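Local coordinates for phenazine biosynthesis protein PhzF family (Enterococcus faecalis, PDB 1S7J) that probably acts as an isomerase of the PhzF family, whose fold is related to that of diaminopimelate epimerase, though its substrate is not established, at residues T178-T190 with W214-V228. Numbering follows the deposited sequence.
Sequences TASGDSVDFVSRT and WGKRLNQTTLSAYQV
F186 lies between W214 of helix 207-218 and A225 of strand 222-227, and its atoms can be followed outward. CB sits over the indole, 3.5 Å from the centroid of the W214 five-membered ring and 9° off its normal, a CH-pi contact. A chi1 of 74°, with CG between backbone N and carbonyl carbon, sets CG over W214 CD1 and CG, so that the phenyl follows CB across the indole. The phenyl and the pyrrole part of W214 form an offset stack, their planes 3° and their centroids 4.2 Å apart. CD1 comes near W214 CB on this side and L223 CD2 at the ring edge. Farther out, CE1, CE2 and CZ meet A225 CB, which lies over the opposite face in a second CH-pi contact, 3.7 Å from the F186 centroid. The far end of the indole runs on to the backbone of A179 and S180, with W214 CH2 3.5 Å from S180 N.

Beside this stack, strands 186-190 and 222-227 pair in parallel. F186 N donates to S224 O at 3.2 Å and Y226 N to F186 O at 3.1 Å; S188 N to Y226 O is a weak continuation. At the entry to the pairing, D185 OD2 accepts from S224 N and from Q220 NE2, each 3.1 Å away, on opposite faces of the carboxylate, so two donors hold one oxygen. At the other end T190 OG1 donates to Q227 OE1, 3.2 Å away.

The geometry is that of a helix packed by an aromatic stack against a mixed beta-sheet, here within the two-domain PhzF fold of the diaminopimelate epimerase clan.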
loop_
_atom_site.group_PDB
_atom_site.type_symbol
_atom_site.label_atom_id
_atom_site.label_comp_id
_atom_site.label_asym_id
_atom_site.label_seq_id
_atom_site.Cartn_x
_atom_site.Cartn_y
_atom_site.Cartn_z
ATOM N N THR A 178 5.930 -9.725 10.483
ATOM C CA THR A 178 6.633 -10.413 9.396
ATOM C C THR A 178 7.118 -11.795 9.796
ATOM O O THR A 178 6.985 -12.208 10.948
ATOM C CB THR A 178 7.886 -9.615 8.955
ATOM O OG1 THR A 178 7.753 -8.237 9.338
ATOM C CG2 THR A 178 8.057 -9.693 7.474
ATOM N N ALA A 179 7.698 -12.502 8.830
ATOM C CA ALA A 179 8.242 -13.836 9.042
ATOM C C ALA A 179 8.716 -14.425 7.715
ATOM O O ALA A 179 8.318 -13.960 6.645
ATOM C CB ALA A 179 7.205 -14.739 9.671
ATOM N N SER A 180 9.591 -15.426 7.788
ATOM C CA SER A 180 10.101 -16.081 6.585
ATOM C C SER A 180 8.961 -16.734 5.816
ATOM O O SER A 180 8.158 -17.496 6.393
ATOM C CB SER A 180 11.147 -17.157 6.941
ATOM O OG SER A 180 12.349 -16.588 7.431
ATOM N N GLY A 181 8.866 -16.428 4.532
ATOM C CA GLY A 181 7.825 -17.009 3.711
ATOM C C GLY A 181 8.094 -18.474 3.441
ATOM O O GLY A 181 9.244 -18.918 3.475
ATOM N N ASP A 182 7.028 -19.240 3.202
ATOM C CA ASP A 182 7.159 -20.669 2.918
ATOM C C ASP A 182 7.568 -20.903 1.462
ATOM O O ASP A 182 8.366 -21.796 1.174
ATOM C CB ASP A 182 5.840 -21.404 3.206
ATOM C CG ASP A 182 5.375 -21.244 4.652
ATOM O OD1 ASP A 182 4.153 -21.350 4.887
ATOM O OD2 ASP A 182 6.221 -21.018 5.551
ATOM N N SER A 183 7.015 -20.093 0.562
ATOM C CA SER A 183 7.310 -20.201 -0.876
ATOM C C SER A 183 7.825 -18.861 -1.437
ATOM O O SER A 183 8.114 -18.744 -2.635
ATOM C CB SER A 183 6.049 -20.616 -1.651
ATOM O OG SER A 183 5.526 -21.855 -1.179
ATOM N N VAL A 184 7.920 -17.861 -0.569
ATOM C CA VAL A 184 8.380 -16.538 -0.957
ATOM C C VAL A 184 9.466 -16.123 0.054
ATOM O O VAL A 184 9.655 -16.809 1.061
ATOM C CB VAL A 184 7.179 -15.548 -0.955
ATOM C CG1 VAL A 184 7.100 -14.769 0.345
ATOM C CG2 VAL A 184 7.219 -14.662 -2.157
ATOM N N ASP A 185 10.177 -15.037 -0.212
ATOM C CA ASP A 185 11.232 -14.613 0.711
ATOM C C ASP A 185 10.722 -14.168 2.084
ATOM O O ASP A 185 11.286 -14.547 3.112
ATOM C CB ASP A 185 12.136 -13.544 0.074
ATOM C CG ASP A 185 13.120 -14.138 -0.941
ATOM O OD1 ASP A 185 13.423 -15.352 -0.854
ATOM O OD2 ASP A 185 13.597 -13.391 -1.814
ATOM N N PHE A 186 9.670 -13.353 2.101
ATOM C CA PHE A 186 9.087 -12.897 3.355
ATOM C C PHE A 186 7.625 -12.491 3.197
ATOM O O PHE A 186 7.192 -12.089 2.111
ATOM C CB PHE A 186 9.904 -11.750 3.963
ATOM C CG PHE A 186 9.751 -10.427 3.253
ATOM C CD1 PHE A 186 10.681 -10.022 2.297
ATOM C CD2 PHE A 186 8.718 -9.551 3.594
ATOM C CE1 PHE A 186 10.593 -8.759 1.700
ATOM C CE2 PHE A 186 8.623 -8.294 3.006
ATOM C CZ PHE A 186 9.565 -7.896 2.055
ATOM N N VAL A 187 6.872 -12.616 4.283
ATOM C CA VAL A 187 5.456 -12.264 4.300
ATOM C C VAL A 187 5.178 -11.210 5.351
ATOM O O VAL A 187 5.961 -11.038 6.269
ATOM C CB VAL A 187 4.585 -13.494 4.595
ATOM C CG1 VAL A 187 4.534 -14.396 3.380
ATOM C CG2 VAL A 187 5.135 -14.249 5.789
ATOM N N SER A 188 4.054 -10.530 5.240
ATOM C CA SER A 188 3.699 -9.511 6.205
ATOM C C SER A 188 2.203 -9.296 6.258
ATOM O O SER A 188 1.444 -9.941 5.536
ATOM C CB SER A 188 4.393 -8.188 5.863
ATOM O OG SER A 188 3.949 -7.671 4.615
ATOM N N ARG A 189 1.785 -8.440 7.185
ATOM C CA ARG A 189 0.390 -8.027 7.387
ATOM C C ARG A 189 0.521 -6.696 8.101
ATOM O O ARG A 189 1.388 -6.541 8.956
ATOM C CB ARG A 189 -0.389 -9.028 8.252
ATOM C CG ARG A 189 -0.773 -10.300 7.536
ATOM C CD ARG A 189 -1.544 -11.227 8.435
ATOM N NE ARG A 189 -2.831 -10.661 8.848
ATOM C CZ ARG A 189 -3.746 -11.319 9.563
ATOM N NH1 ARG A 189 -4.879 -10.724 9.885
ATOM N NH2 ARG A 189 -3.515 -12.561 9.963
ATOM N N THR A 190 -0.298 -5.725 7.737
ATOM C CA THR A 190 -0.203 -4.422 8.364
ATOM C C THR A 190 -1.516 -3.948 8.976
ATOM O O THR A 190 -2.565 -3.969 8.326
ATOM C CB THR A 190 0.368 -3.353 7.362
ATOM O OG1 THR A 190 -0.564 -3.117 6.299
ATOM C CG2 THR A 190 1.691 -3.842 6.773
ATOM N N TRP A 214 14.616 -7.352 5.612
ATOM C CA TRP A 214 14.817 -8.657 5.002
ATOM C C TRP A 214 15.969 -8.747 4.018
ATOM O O TRP A 214 16.465 -9.843 3.737
ATOM C CB TRP A 214 13.513 -9.155 4.385
ATOM C CG TRP A 214 12.519 -9.544 5.425
ATOM C CD1 TRP A 214 11.476 -8.794 5.890
ATOM C CD2 TRP A 214 12.494 -10.768 6.168
ATOM N NE1 TRP A 214 10.808 -9.475 6.877
ATOM C CE2 TRP A 214 11.412 -10.688 7.068
ATOM C CE3 TRP A 214 13.292 -11.926 6.160
ATOM C CZ2 TRP A 214 11.094 -11.729 7.959
ATOM C CZ3 TRP A 214 12.976 -12.961 7.047
ATOM C CH2 TRP A 214 11.890 -12.851 7.933
ATOM N N GLY A 215 16.355 -7.615 3.447
ATOM C CA GLY A 215 17.467 -7.606 2.522
ATOM C C GLY A 215 18.732 -7.797 3.333
ATOM O O GLY A 215 19.586 -8.607 2.992
ATOM N N LYS A 216 18.839 -7.039 4.432
ATOM C CA LYS A 216 19.988 -7.119 5.320
ATOM C C LYS A 216 20.067 -8.495 5.970
ATOM O O LYS A 216 21.108 -9.145 5.938
ATOM C CB LYS A 216 19.903 -6.034 6.406
ATOM C CG LYS A 216 21.064 -6.069 7.401
ATOM C CD LYS A 216 21.060 -4.866 8.343
ATOM C CE LYS A 216 22.265 -4.908 9.289
ATOM N NZ LYS A 216 22.398 -3.666 10.109
ATOM N N ARG A 217 18.955 -8.933 6.555
ATOM C CA ARG A 217 18.899 -10.223 7.219
ATOM C C ARG A 217 19.105 -11.430 6.275
ATOM O O ARG A 217 19.763 -12.402 6.651
ATOM C CB ARG A 217 17.582 -10.372 7.987
ATOM C CG ARG A 217 17.598 -11.492 9.009
ATOM C CD ARG A 217 16.440 -12.452 8.807
ATOM N NE ARG A 217 15.475 -12.375 9.900
ATOM C CZ ARG A 217 14.985 -13.432 10.540
ATOM N NH1 ARG A 217 14.111 -13.264 11.524
ATOM N NH2 ARG A 217 15.369 -14.659 10.195
ATOM N N LEU A 218 18.506 -11.379 5.085
ATOM C CA LEU A 218 18.647 -12.480 4.117
ATOM C C LEU A 218 19.846 -12.306 3.209
ATOM O O LEU A 218 20.251 -13.251 2.508
ATOM C CB LEU A 218 17.379 -12.628 3.271
ATOM C CG LEU A 218 16.123 -13.125 3.979
ATOM C CD1 LEU A 218 15.008 -13.328 2.968
ATOM C CD2 LEU A 218 16.423 -14.431 4.709
ATOM N N ASN A 219 20.396 -11.095 3.202
ATOM C CA ASN A 219 21.568 -10.748 2.394
ATOM C C ASN A 219 21.269 -10.874 0.887
ATOM O O ASN A 219 21.883 -11.679 0.174
ATOM C CB ASN A 219 22.760 -11.635 2.795
ATOM C CG ASN A 219 24.098 -10.984 2.525
ATOM O OD1 ASN A 219 25.094 -11.671 2.278
ATOM N ND2 ASN A 219 24.148 -9.648 2.594
ATOM N N GLN A 220 20.305 -10.073 0.419
ATOM C CA GLN A 220 19.902 -10.070 -0.997
ATOM C C GLN A 220 19.557 -8.669 -1.494
ATOM O O GLN A 220 19.285 -7.754 -0.699
ATOM C CB GLN A 220 18.692 -10.984 -1.211
ATOM C CG GLN A 220 18.959 -12.441 -0.905
ATOM C CD GLN A 220 17.709 -13.294 -0.925
ATOM O OE1 GLN A 220 17.781 -14.518 -0.818
ATOM N NE2 GLN A 220 16.553 -12.657 -1.055
ATOM N N THR A 221 19.609 -8.501 -2.813
ATOM C CA THR A 221 19.276 -7.225 -3.453
ATOM C C THR A 221 17.823 -7.307 -3.896
ATOM O O THR A 221 17.094 -6.312 -3.875
ATOM C CB THR A 221 20.154 -6.969 -4.710
ATOM O OG1 THR A 221 21.542 -7.012 -4.346
ATOM C CG2 THR A 221 19.826 -5.601 -5.322
ATOM N N THR A 222 17.414 -8.503 -4.318
ATOM C CA THR A 222 16.050 -8.738 -4.761
ATOM C C THR A 222 15.351 -9.789 -3.913
ATOM O O THR A 222 15.928 -10.836 -3.588
ATOM C CB THR A 222 15.986 -9.137 -6.254
ATOM O OG1 THR A 222 16.872 -10.242 -6.509
ATOM C CG2 THR A 222 16.380 -7.962 -7.126
ATOM N N LEU A 223 14.121 -9.488 -3.515
ATOM C CA LEU A 223 13.336 -10.386 -2.700
ATOM C C LEU A 223 11.908 -10.495 -3.191
ATOM O O LEU A 223 11.365 -9.554 -3.771
ATOM C CB LEU A 223 13.301 -9.905 -1.245
ATOM C CG LEU A 223 14.591 -9.639 -0.489
ATOM C CD1 LEU A 223 14.735 -8.140 -0.262
ATOM C CD2 LEU A 223 14.561 -10.371 0.842
ATOM N N SER A 224 11.310 -11.648 -2.964
ATOM C CA SER A 224 9.930 -11.888 -3.325
ATOM C C SER A 224 9.133 -11.775 -2.001
ATOM O O SER A 224 9.591 -12.255 -0.954
ATOM C CB SER A 224 9.770 -13.272 -3.976
ATOM O OG SER A 224 10.552 -14.267 -3.315
ATOM N N ALA A 225 8.005 -11.086 -2.034
ATOM C CA ALA A 225 7.202 -10.904 -0.836
ATOM C C ALA A 225 5.716 -11.153 -1.065
ATOM O O ALA A 225 5.241 -11.159 -2.204
ATOM C CB ALA A 225 7.408 -9.515 -0.285
ATOM N N TYR A 226 4.982 -11.350 0.011
ATOM C CA TYR A 226 3.562 -11.575 -0.079
ATOM C C TYR A 226 2.900 -11.128 1.187
ATOM O O TYR A 226 3.132 -11.708 2.244
ATOM C CB TYR A 226 3.264 -13.071 -0.315
ATOM C CG TYR A 226 1.899 -13.326 -0.905
ATOM C CD1 TYR A 226 1.757 -13.702 -2.239
ATOM C CD2 TYR A 226 0.739 -13.146 -0.141
ATOM C CE1 TYR A 226 0.496 -13.894 -2.807
ATOM C CE2 TYR A 226 -0.530 -13.335 -0.693
ATOM C CZ TYR A 226 -0.649 -13.706 -2.025
ATOM O OH TYR A 226 -1.903 -13.897 -2.591
ATOM N N GLN A 227 2.101 -10.069 1.107
ATOM C CA GLN A 227 1.385 -9.585 2.268
ATOM C C GLN A 227 0.177 -10.510 2.416
ATOM O O GLN A 227 -0.798 -10.405 1.666
ATOM C CB GLN A 227 0.957 -8.151 2.094
ATOM C CG GLN A 227 0.626 -7.504 3.402
ATOM C CD GLN A 227 0.679 -6.026 3.355
ATOM O OE1 GLN A 227 -0.011 -5.350 4.095
ATOM N NE2 GLN A 227 1.510 -5.479 2.455
ATOM N N VAL A 228 0.300 -11.467 3.338
ATOM C CA VAL A 228 -0.717 -12.468 3.583
ATOM C C VAL A 228 -1.957 -12.051 4.389
ATOM O O VAL A 228 -2.268 -12.621 5.448
ATOM C CB VAL A 228 -0.074 -13.789 4.144
ATOM C CG1 VAL A 228 0.512 -13.558 5.534
ATOM C CG2 VAL A 228 -1.088 -14.938 4.126
#